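PDB 5B04: translation initiation factor eIF2B subunit delta from Schizosaccharomyces pombe, which forms part of the eIF2B complex, which catalyses the exchange of GDP for GTP on the gamma subunit of the initiation factor eIF2. Local coordinates for residues F294-F305 and I319-L329; A345-Y353 and T382-N393. All blocks are in the same frame, centred on the assembly; numbering follows the deposited sequence.

Interaction 1. Residues F294-F305 and I319-L329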
loop_
_atom_site.group_PDB
_atom_site.type_symbol
_atom_site.label_atom_id
_atom_site.label_comp_id
_atom_site.label_asym_id
_atom_site.label_seq_id
_atom_site.Cartn_x
_atom_site.Cartn_y
_atom_site.Cartn_z
ATOM N N PHE G 294 15.834 -32.728 15.936
ATOM C CA PHE G 294 15.583 -31.363 15.497
ATOM C C PHE G 294 16.056 -30.380 16.555
ATOM O O PHE G 294 16.339 -30.767 17.689
ATOM C CB PHE G 294 14.093 -31.155 15.214
ATOM C CG PHE G 294 13.228 -31.256 16.439
ATOM C CD1 PHE G 294 12.819 -32.491 16.912
ATOM C CD2 PHE G 294 12.827 -30.119 17.119
ATOM C CE1 PHE G 294 12.030 -32.590 18.039
ATOM C CE2 PHE G 294 12.035 -30.212 18.248
ATOM C CZ PHE G 294 11.635 -31.449 18.707
ATOM N N ARG G 295 16.144 -29.108 16.185
ATOM C CA ARG G 295 16.415 -28.062 17.158
ATOM C C ARG G 295 15.405 -26.933 17.000
ATOM O O ARG G 295 14.847 -26.732 15.920
ATOM C CB ARG G 295 17.848 -27.536 17.021
ATOM C CG ARG G 295 18.200 -26.952 15.666
ATOM C CD ARG G 295 19.655 -26.505 15.649
ATOM N NE ARG G 295 20.089 -26.044 14.334
ATOM C CZ ARG G 295 20.231 -24.765 14.001
ATOM N NH1 ARG G 295 19.973 -23.814 14.890
ATOM N NH2 ARG G 295 20.633 -24.436 12.781
ATOM N N VAL G 296 15.164 -26.208 18.086
ATOM C CA VAL G 296 14.136 -25.178 18.108
ATOM C C VAL G 296 14.734 -23.776 18.152
ATOM O O VAL G 296 15.674 -23.516 18.900
ATOM C CB VAL G 296 13.192 -25.363 19.317
ATOM C CG1 VAL G 296 12.157 -24.248 19.372
ATOM C CG2 VAL G 296 12.514 -26.721 19.258
ATOM N N VAL G 297 14.191 -22.878 17.338
ATOM C CA VAL G 297 14.550 -21.469 17.416
ATOM C C VAL G 297 13.427 -20.688 18.082
ATOM O O VAL G 297 12.314 -20.616 17.559
ATOM C CB VAL G 297 14.838 -20.870 16.031
ATOM C CG1 VAL G 297 15.011 -19.364 16.137
ATOM C CG2 VAL G 297 16.072 -21.514 15.422
ATOM N N VAL G 298 13.717 -20.113 19.243
ATOM C CA VAL G 298 12.725 -19.344 19.981
ATOM C C VAL G 298 12.904 -17.850 19.745
ATOM O O VAL G 298 13.950 -17.283 20.060
ATOM C CB VAL G 298 12.795 -19.627 21.491
ATOM C CG1 VAL G 298 11.834 -18.721 22.245
ATOM C CG2 VAL G 298 12.488 -21.090 21.770
ATOM N N VAL G 299 11.876 -17.219 19.186
ATOM C CA VAL G 299 11.894 -15.782 18.952
ATOM C C VAL G 299 11.080 -15.063 20.021
ATOM O O VAL G 299 9.902 -15.359 20.218
ATOM C CB VAL G 299 11.341 -15.428 17.559
ATOM C CG1 VAL G 299 11.258 -13.922 17.386
ATOM C CG2 VAL G 299 12.207 -16.046 16.473
ATOM N N ASP G 300 11.715 -14.122 20.712
ATOM C CA ASP G 300 11.061 -13.399 21.794
ATOM C C ASP G 300 10.805 -11.947 21.405
ATOM O O ASP G 300 11.243 -11.496 20.346
ATOM C CB ASP G 300 11.909 -13.463 23.065
ATOM C CG ASP G 300 11.071 -13.449 24.327
ATOM O OD1 ASP G 300 9.888 -13.057 24.255
ATOM O OD2 ASP G 300 11.597 -13.839 25.391
ATOM N N SER G 301 10.095 -11.219 22.263
ATOM C CA SER G 301 9.798 -9.813 22.007
ATOM C C SER G 301 9.501 -9.042 23.291
ATOM O O SER G 301 9.189 -9.630 24.325
ATOM C CB SER G 301 8.619 -9.686 21.042
ATOM O OG SER G 301 8.312 -8.323 20.800
ATOM N N ARG G 302 9.610 -7.720 23.211
ATOM C CA ARG G 302 9.226 -6.833 24.304
ATOM C C ARG G 302 7.708 -6.630 24.293
ATOM O O ARG G 302 7.060 -6.937 23.292
ATOM C CB ARG G 302 9.960 -5.495 24.182
ATOM C CG ARG G 302 11.412 -5.536 24.617
ATOM C CD ARG G 302 11.849 -4.170 25.103
ATOM N NE ARG G 302 11.043 -3.718 26.231
ATOM C CZ ARG G 302 10.793 -2.442 26.508
ATOM N NH1 ARG G 302 11.281 -1.483 25.733
ATOM N NH2 ARG G 302 10.050 -2.125 27.559
ATOM N N PRO G 303 7.126 -6.115 25.394
ATOM C CA PRO G 303 7.699 -5.690 26.681
ATOM C C PRO G 303 8.056 -6.848 27.613
ATOM O O PRO G 303 9.192 -6.911 28.077
ATOM C CB PRO G 303 6.591 -4.825 27.287
ATOM C CG PRO G 303 5.342 -5.340 26.688
ATOM C CD PRO G 303 5.691 -5.794 25.303
ATOM N N GLU G 304 7.106 -7.735 27.897
ATOM C CA GLU G 304 7.412 -8.923 28.684
ATOM C C GLU G 304 7.922 -10.006 27.744
ATOM O O GLU G 304 7.537 -10.059 26.577
ATOM C CB GLU G 304 6.193 -9.411 29.472
ATOM C CG GLU G 304 5.103 -10.054 28.633
ATOM C CD GLU G 304 4.309 -9.044 27.833
ATOM O OE1 GLU G 304 4.227 -7.877 28.268
ATOM O OE2 GLU G 304 3.767 -9.418 26.771
ATOM N N PHE G 305 8.795 -10.867 28.255
ATOM C CA PHE G 305 9.503 -11.814 27.407
ATOM C C PHE G 305 9.026 -13.246 27.636
ATOM O O PHE G 305 9.642 -14.003 28.387
ATOM C CB PHE G 305 11.011 -11.707 27.653
ATOM C CG PHE G 305 11.556 -10.310 27.510
ATOM C CD1 PHE G 305 11.492 -9.411 28.564
ATOM C CD2 PHE G 305 12.135 -9.896 26.321
ATOM C CE1 PHE G 305 11.992 -8.128 28.434
ATOM C CE2 PHE G 305 12.638 -8.613 26.186
ATOM C CZ PHE G 305 12.564 -7.729 27.245
ATOM N N ILE G 319 15.703 -30.186 24.797
ATOM C CA ILE G 319 15.651 -29.871 23.375
ATOM C C ILE G 319 16.682 -28.803 23.023
ATOM O O ILE G 319 16.828 -27.811 23.738
ATOM C CB ILE G 319 14.250 -29.390 22.948
ATOM C CG1 ILE G 319 13.172 -30.333 23.484
ATOM C CG2 ILE G 319 14.161 -29.280 21.433
ATOM C CD1 ILE G 319 11.766 -29.943 23.083
ATOM N N GLU G 320 17.400 -29.018 21.926
ATOM C CA GLU G 320 18.389 -28.058 21.445
ATOM C C GLU G 320 17.704 -26.759 21.029
ATOM O O GLU G 320 16.785 -26.772 20.209
ATOM C CB GLU G 320 19.179 -28.652 20.277
ATOM C CG GLU G 320 20.328 -27.791 19.783
ATOM C CD GLU G 320 21.169 -28.497 18.737
ATOM O OE1 GLU G 320 22.071 -27.855 18.162
ATOM O OE2 GLU G 320 20.927 -29.699 18.492
ATOM N N CYS G 321 18.146 -25.639 21.594
ATOM C CA CYS G 321 17.446 -24.376 21.392
ATOM C C CYS G 321 18.353 -23.184 21.093
ATOM O O CYS G 321 19.455 -23.069 21.630
ATOM C CB CYS G 321 16.591 -24.055 22.620
ATOM S SG CYS G 321 15.159 -25.130 22.846
ATOM N N THR G 322 17.864 -22.299 20.230
ATOM C CA THR G 322 18.506 -21.018 19.963
ATOM C C THR G 322 17.535 -19.904 20.348
ATOM O O THR G 322 16.331 -20.020 20.123
ATOM C CB THR G 322 18.921 -20.881 18.482
ATOM O OG1 THR G 322 19.850 -21.919 18.147
ATOM C CG2 THR G 322 19.573 -19.531 18.221
ATOM N N TYR G 323 18.055 -18.832 20.939
ATOM C CA TYR G 323 17.210 -17.764 21.460
ATOM C C TYR G 323 17.607 -16.400 20.901
ATOM O O TYR G 323 18.729 -15.939 21.103
ATOM C CB TYR G 323 17.278 -17.752 22.989
ATOM C CG TYR G 323 16.396 -16.723 23.658
ATOM C CD1 TYR G 323 15.039 -16.952 23.837
ATOM C CD2 TYR G 323 16.927 -15.530 24.134
ATOM C CE1 TYR G 323 14.231 -16.017 24.458
ATOM C CE2 TYR G 323 16.128 -14.592 24.755
ATOM C CZ TYR G 323 14.783 -14.838 24.915
ATOM O OH TYR G 323 13.990 -13.900 25.534
ATOM N N VAL G 324 16.680 -15.761 20.192
ATOM C CA VAL G 324 16.918 -14.441 19.614
ATOM C C VAL G 324 15.712 -13.528 19.807
ATOM O O VAL G 324 14.596 -13.999 20.028
ATOM C CB VAL G 324 17.234 -14.520 18.103
ATOM C CG1 VAL G 324 18.533 -15.276 17.857
ATOM C CG2 VAL G 324 16.080 -15.166 17.351
ATOM N N MET G 325 15.937 -12.221 19.721
ATOM C CA MET G 325 14.838 -11.262 19.745
ATOM C C MET G 325 14.257 -11.110 18.346
ATOM O O MET G 325 14.902 -11.463 17.357
ATOM C CB MET G 325 15.298 -9.906 20.281
ATOM C CG MET G 325 15.759 -9.928 21.726
ATOM S SD MET G 325 14.551 -10.673 22.835
ATOM C CE MET G 325 13.216 -9.497 22.709
ATOM N N ILE G 326 13.043 -10.575 18.266
ATOM C CA ILE G 326 12.339 -10.440 16.993
ATOM C C ILE G 326 13.084 -9.506 16.034
ATOM O O ILE G 326 12.865 -9.539 14.824
ATOM C CB ILE G 326 10.893 -9.928 17.208
ATOM C CG1 ILE G 326 10.044 -10.145 15.953
ATOM C CG2 ILE G 326 10.891 -8.468 17.641
ATOM C CD1 ILE G 326 8.575 -9.841 16.148
ATOM N N SER G 327 13.981 -8.690 16.580
ATOM C CA SER G 327 14.793 -7.790 15.770
ATOM C C SER G 327 15.808 -8.564 14.936
ATOM O O SER G 327 16.274 -8.083 13.903
ATOM C CB SER G 327 15.516 -6.780 16.657
ATOM O OG SER G 327 14.624 -6.178 17.578
ATOM N N ALA G 328 16.147 -9.765 15.394
ATOM C CA ALA G 328 17.136 -10.596 14.719
ATOM C C ALA G 328 16.469 -11.645 13.841
ATOM O O ALA G 328 17.075 -12.664 13.509
ATOM C CB ALA G 328 18.047 -11.264 15.736
ATOM N N LEU G 329 15.219 -11.387 13.464
ATOM C CA LEU G 329 14.431 -12.346 12.699
ATOM C C LEU G 329 15.068 -12.678 11.354
ATOM O O LEU G 329 15.221 -13.848 11.009
ATOM C CB LEU G 329 13.013 -11.818 12.484
ATOM C CG LEU G 329 12.044 -12.819 11.855
ATOM C CD1 LEU G 329 11.956 -14.076 12.707
ATOM C CD2 LEU G 329 10.672 -12.193 11.670
#

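Interaction 2. Residues A345-Y353 and T382-N393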
loop_
_atom_site.group_PDB
_atom_site.type_symbol
_atom_site.label_atom_id
_atom_site.label_comp_id
_atom_site.label_asym_id
_atom_site.label_seq_id
_atom_site.Cartn_x
_atom_site.Cartn_y
_atom_site.Cartn_z
ATOM N N ALA G 345 -6.941 -17.058 17.643
ATOM C CA ALA G 345 -8.142 -17.258 16.843
ATOM C C ALA G 345 -7.792 -17.297 15.360
ATOM O O ALA G 345 -6.816 -16.683 14.927
ATOM C CB ALA G 345 -9.156 -16.162 17.114
ATOM N N MET G 346 -8.591 -18.022 14.584
ATOM C CA MET G 346 -8.417 -18.065 13.139
ATOM C C MET G 346 -9.608 -17.395 12.462
ATOM O O MET G 346 -10.746 -17.841 12.609
ATOM C CB MET G 346 -8.259 -19.507 12.655
ATOM C CG MET G 346 -7.643 -19.632 11.273
ATOM S SD MET G 346 -5.855 -19.398 11.284
ATOM C CE MET G 346 -5.357 -20.685 12.423
ATOM N N LEU G 347 -9.343 -16.321 11.727
ATOM C CA LEU G 347 -10.404 -15.521 11.118
ATOM C C LEU G 347 -11.036 -16.220 9.918
ATOM O O LEU G 347 -10.412 -17.066 9.277
ATOM C CB LEU G 347 -9.859 -14.154 10.709
ATOM C CG LEU G 347 -9.284 -13.330 11.863
ATOM C CD1 LEU G 347 -8.575 -12.093 11.340
ATOM C CD2 LEU G 347 -10.379 -12.949 12.848
ATOM N N SER G 348 -12.278 -15.850 9.614
ATOM C CA SER G 348 -13.064 -16.537 8.592
ATOM C C SER G 348 -12.574 -16.292 7.168
ATOM O O SER G 348 -12.973 -16.998 6.245
ATOM C CB SER G 348 -14.535 -16.132 8.700
ATOM O OG SER G 348 -15.143 -16.734 9.827
ATOM N N ASN G 349 -11.717 -15.292 6.983
ATOM C CA ASN G 349 -11.144 -15.042 5.665
ATOM C C ASN G 349 -9.861 -15.841 5.475
ATOM O O ASN G 349 -9.211 -15.751 4.433
ATOM C CB ASN G 349 -10.873 -13.552 5.456
ATOM C CG ASN G 349 -9.653 -13.070 6.212
ATOM O OD1 ASN G 349 -9.520 -13.300 7.413
ATOM N ND2 ASN G 349 -8.748 -12.401 5.506
ATOM N N GLY G 350 -9.505 -16.622 6.489
ATOM C CA GLY G 350 -8.329 -17.471 6.427
ATOM C C GLY G 350 -7.128 -16.873 7.131
ATOM O O GLY G 350 -6.059 -17.482 7.177
ATOM N N ALA G 351 -7.303 -15.679 7.685
ATOM C CA ALA G 351 -6.211 -14.981 8.354
ATOM C C ALA G 351 -5.999 -15.498 9.773
ATOM O O ALA G 351 -6.942 -15.932 10.434
ATOM C CB ALA G 351 -6.471 -13.483 8.371
ATOM N N LEU G 352 -4.753 -15.443 10.230
ATOM C CA LEU G 352 -4.399 -15.879 11.576
ATOM C C LEU G 352 -4.341 -14.698 12.540
ATOM O O LEU G 352 -3.649 -13.711 12.288
ATOM C CB LEU G 352 -3.059 -16.617 11.562
ATOM C CG LEU G 352 -2.372 -16.857 12.908
ATOM C CD1 LEU G 352 -3.228 -17.728 13.814
ATOM C CD2 LEU G 352 -0.999 -17.480 12.700
ATOM N N TYR G 353 -5.071 -14.809 13.644
ATOM C CA TYR G 353 -5.111 -13.759 14.655
ATOM C C TYR G 353 -4.386 -14.210 15.918
ATOM O O TYR G 353 -4.970 -14.868 16.778
ATOM C CB TYR G 353 -6.562 -13.382 14.969
ATOM C CG TYR G 353 -6.722 -12.240 15.949
ATOM C CD1 TYR G 353 -6.639 -10.919 15.527
ATOM C CD2 TYR G 353 -6.980 -12.482 17.292
ATOM C CE1 TYR G 353 -6.793 -9.872 16.418
ATOM C CE2 TYR G 353 -7.134 -11.442 18.189
ATOM C CZ TYR G 353 -7.041 -10.141 17.748
ATOM O OH TYR G 353 -7.195 -9.107 18.642
ATOM N N THR G 382 -13.607 -18.163 14.266
ATOM C CA THR G 382 -14.604 -17.117 14.457
ATOM C C THR G 382 -15.223 -16.666 13.138
ATOM O O THR G 382 -14.625 -16.818 12.072
ATOM C CB THR G 382 -14.001 -15.890 15.175
ATOM O OG1 THR G 382 -15.045 -14.965 15.507
ATOM C CG2 THR G 382 -12.974 -15.198 14.293
ATOM N N GLU G 383 -16.430 -16.118 13.221
ATOM C CA GLU G 383 -17.115 -15.585 12.050
ATOM C C GLU G 383 -16.553 -14.219 11.676
ATOM O O GLU G 383 -16.808 -13.706 10.587
ATOM C CB GLU G 383 -18.620 -15.481 12.305
ATOM C CG GLU G 383 -19.324 -16.814 12.483
ATOM C CD GLU G 383 -20.811 -16.655 12.734
ATOM O OE1 GLU G 383 -21.180 -15.990 13.726
ATOM O OE2 GLU G 383 -21.611 -17.187 11.937
ATOM N N ARG G 384 -15.782 -13.639 12.590
ATOM C CA ARG G 384 -15.257 -12.289 12.424
ATOM C C ARG G 384 -14.200 -12.209 11.324
ATOM O O ARG G 384 -13.352 -13.092 11.196
ATOM C CB ARG G 384 -14.672 -11.786 13.747
ATOM C CG ARG G 384 -14.342 -10.302 13.763
ATOM C CD ARG G 384 -14.197 -9.787 15.188
ATOM N NE ARG G 384 -12.902 -10.126 15.772
ATOM C CZ ARG G 384 -12.619 -10.019 17.066
ATOM N NH1 ARG G 384 -13.544 -9.594 17.916
ATOM N NH2 ARG G 384 -11.414 -10.346 17.514
ATOM N N ILE G 385 -14.268 -11.145 10.532
ATOM C CA ILE G 385 -13.265 -10.874 9.508
ATOM C C ILE G 385 -12.796 -9.428 9.596
ATOM O O ILE G 385 -13.575 -8.500 9.374
ATOM C CB ILE G 385 -13.800 -11.139 8.088
ATOM C CG1 ILE G 385 -14.129 -12.620 7.903
ATOM C CG2 ILE G 385 -12.785 -10.692 7.046
ATOM C CD1 ILE G 385 -14.579 -12.973 6.501
ATOM N N GLN G 386 -11.524 -9.238 9.926
ATOM C CA GLN G 386 -10.947 -7.902 9.981
ATOM C C GLN G 386 -9.836 -7.757 8.947
ATOM O O GLN G 386 -9.053 -8.681 8.729
ATOM C CB GLN G 386 -10.425 -7.595 11.386
ATOM C CG GLN G 386 -9.627 -8.715 12.024
ATOM C CD GLN G 386 -9.297 -8.435 13.478
ATOM O OE1 GLN G 386 -9.655 -9.206 14.368
ATOM N NE2 GLN G 386 -8.609 -7.325 13.726
ATOM N N LEU G 387 -9.780 -6.591 8.311
ATOM C CA LEU G 387 -8.865 -6.359 7.198
ATOM C C LEU G 387 -7.530 -5.774 7.644
ATOM O O LEU G 387 -6.591 -5.683 6.855
ATOM C CB LEU G 387 -9.518 -5.435 6.170
ATOM C CG LEU G 387 -10.809 -5.961 5.543
ATOM C CD1 LEU G 387 -11.451 -4.893 4.674
ATOM C CD2 LEU G 387 -10.538 -7.225 4.740
ATOM N N ASP G 388 -7.452 -5.370 8.907
ATOM C CA ASP G 388 -6.207 -4.856 9.464
ATOM C C ASP G 388 -6.086 -5.232 10.936
ATOM O O ASP G 388 -7.041 -5.717 11.542
ATOM C CB ASP G 388 -6.115 -3.338 9.291
ATOM C CG ASP G 388 -7.184 -2.597 10.069
ATOM O OD1 ASP G 388 -8.306 -3.128 10.189
ATOM O OD2 ASP G 388 -6.901 -1.484 10.558
ATOM N N SER G 389 -4.909 -5.004 11.507
ATOM C CA SER G 389 -4.639 -5.403 12.882
ATOM C C SER G 389 -5.077 -4.344 13.889
ATOM O O SER G 389 -4.827 -4.480 15.086
ATOM C CB SER G 389 -3.147 -5.699 13.060
ATOM O OG SER G 389 -2.674 -6.570 12.049
ATOM N N LEU G 390 -5.739 -3.296 13.409
ATOM C CA LEU G 390 -6.023 -2.140 14.253
ATOM C C LEU G 390 -7.479 -2.010 14.699
ATOM O O LEU G 390 -7.755 -1.398 15.730
ATOM C CB LEU G 390 -5.600 -0.858 13.534
ATOM C CG LEU G 390 -4.104 -0.548 13.607
ATOM C CD1 LEU G 390 -3.791 0.759 12.907
ATOM C CD2 LEU G 390 -3.647 -0.503 15.056
ATOM N N VAL G 391 -8.409 -2.572 13.934
ATOM C CA VAL G 391 -9.822 -2.452 14.284
ATOM C C VAL G 391 -10.161 -3.300 15.514
ATOM O O VAL G 391 -10.801 -2.818 16.450
ATOM C CB VAL G 391 -10.741 -2.844 13.101
ATOM C CG1 VAL G 391 -10.284 -4.146 12.458
ATOM C CG2 VAL G 391 -12.192 -2.932 13.554
ATOM N N TYR G 392 -9.719 -4.554 15.515
ATOM C CA TYR G 392 -9.912 -5.436 16.658
ATOM C C TYR G 392 -8.572 -5.830 17.263
ATOM O O TYR G 392 -7.807 -6.585 16.662
ATOM C CB TYR G 392 -10.693 -6.689 16.259
ATOM C CG TYR G 392 -12.179 -6.474 16.088
ATOM C CD1 TYR G 392 -13.040 -6.548 17.175
ATOM C CD2 TYR G 392 -12.724 -6.211 14.838
ATOM C CE1 TYR G 392 -14.401 -6.358 17.025
ATOM C CE2 TYR G 392 -14.085 -6.018 14.677
ATOM C CZ TYR G 392 -14.918 -6.094 15.774
ATOM O OH TYR G 392 -16.273 -5.904 15.620
ATOM N N ASN G 393 -8.293 -5.317 18.455
ATOM C CA ASN G 393 -7.056 -5.636 19.152
ATOM C C ASN G 393 -7.210 -5.407 20.651
ATOM O O ASN G 393 -8.283 -5.031 21.121
ATOM C CB ASN G 393 -5.897 -4.803 18.598
ATOM C CG ASN G 393 -4.563 -5.516 18.703
ATOM O OD1 ASN G 393 -4.259 -6.144 19.717
ATOM N ND2 ASN G 393 -3.759 -5.425 17.650
#

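Interaction 1. Residues F294-F305 and I319-L329
Val296, Val298 and Asp300 lie beside Cys321, Tyr323 and Met325 on one face of two parallel neighbouring strands, 294-300 and 320-325. Their backbones are joined by nearly straight bonds, from Val296 N to Glu320 O (2.7 Å) through to Asp300 N and Val324 O (3.0 Å). At the C-terminal end the Tyr323 hydroxyl donates to Asp300 OD2, at the edge of the phenol ring and in its plane, while the carboxylate stands nearly perpendicular to the ring (80°); the bond's very short length is doubtful at this resolution. The Tyr323 ring is carried there by a chi1 of -178°, CG opposite the backbone N, and on the way CD1 rests against Val298 CG1 (4.0 Å). Met325 bends back at chi2 and chi3, bringing CE 3.6 Å from Phe305 CE2 at the edge of the ring; the sulfur, also beside that edge, makes a Met-aromatic contact. On the other face Val299 CG1 packs on Ile326 CA (3.7 Å).

Asp300 OD1 takes the backbone N of Ser301 (2.7 Å) and that of Gly307, in helix 306-316. This helix links the two strands in a beta-alpha-beta unit of the Rossmann-like fold, and it covers Val296 and Cys321. Beyond Cys321 to Tyr323, a parallel strand of the beta subunit continues the sheet. The buried Asp300 carboxylate is probably restrained in rotation, its negative charge stabilised by these donors.

Interaction 2. Residues A345-Y353 and T382-N393
Ser348 and Leu347 meet the loop 382-393 at Thr382 and Arg384. The Ser348 side chain is turned with OG opposite its own carbonyl carbon (chi1 -74°), which aims the hydroxyl at Thr382 O as donor, though the bond is too short to be trusted in detail; CB lies 3.6 Å from Ile385 CG1. Two weak backbone bonds flank it, Thr382 N to Met346 O and Ser348 N to Arg384 O. Leu347 divides its methyls: CD2 lies beside Thr382 CG2 (3.7 Å) and close to Arg384 O, whereas CD1 touches Gln386 CG (3.6 Å), the two side chains crossing almost at right angles. Ile385 sets CG2 against Asn349 CB (3.8 Å).

The segment 345-353 is a beta hairpin, its strands joined through a type I turn from Leu347 to Gly350, at the margin of a small antiparallel sheet. Asn349 OD1 closes an Asx turn onto Ala351 N, and Thr382 OG1 an ST turn onto Arg384 N. A beta subunit packs on Ile385 of the loop and on Asn349 of the hairpin.

Tyr353 reaches across from the hairpin with CG anti to the backbone N (chi1 -177°), and its hydroxyl donates to Tyr392 O (3.3 Å) from above the carbonyl plane. The same oxygen accepts Gln386 NE2 in plane, on a lone pair (3.1 Å). Extended beyond CG, Gln386 gives a second N-H to Asp388 O, so its amide is held flat, with OE1 3.6 Å from Tyr353 CE1. An alanine at Gln386 would remove both bonds, and the loop's Asp388 and Tyr392 carbonyls would probably lose their tie to one another. Arg384 CD sits over the centre of the Tyr392 ring, and the Tyr392 hydroxyl goes on to bond Asp203 of the beta subunit.

Overall arrangement
Interactions 1 and 2 follow one another along the chain and do not touch: their centres are 25 Å apart and their nearest atoms about 11 Å. They belong to different sheets. Interaction 1 lies in the larger, mostly parallel sheet, where 320-325 is the outermost strand within this chain; interaction 2 ties a hairpin of the smaller antiparallel sheet to the loop that leaves strand 372-375 of the larger one. The two sheets are also joined along the chain, since strand 338-342 leads directly into the hairpin. Both contacts border beta-subunit chains, interaction 1 through its edge strand and interaction 2 through its loop and the hairpin turn.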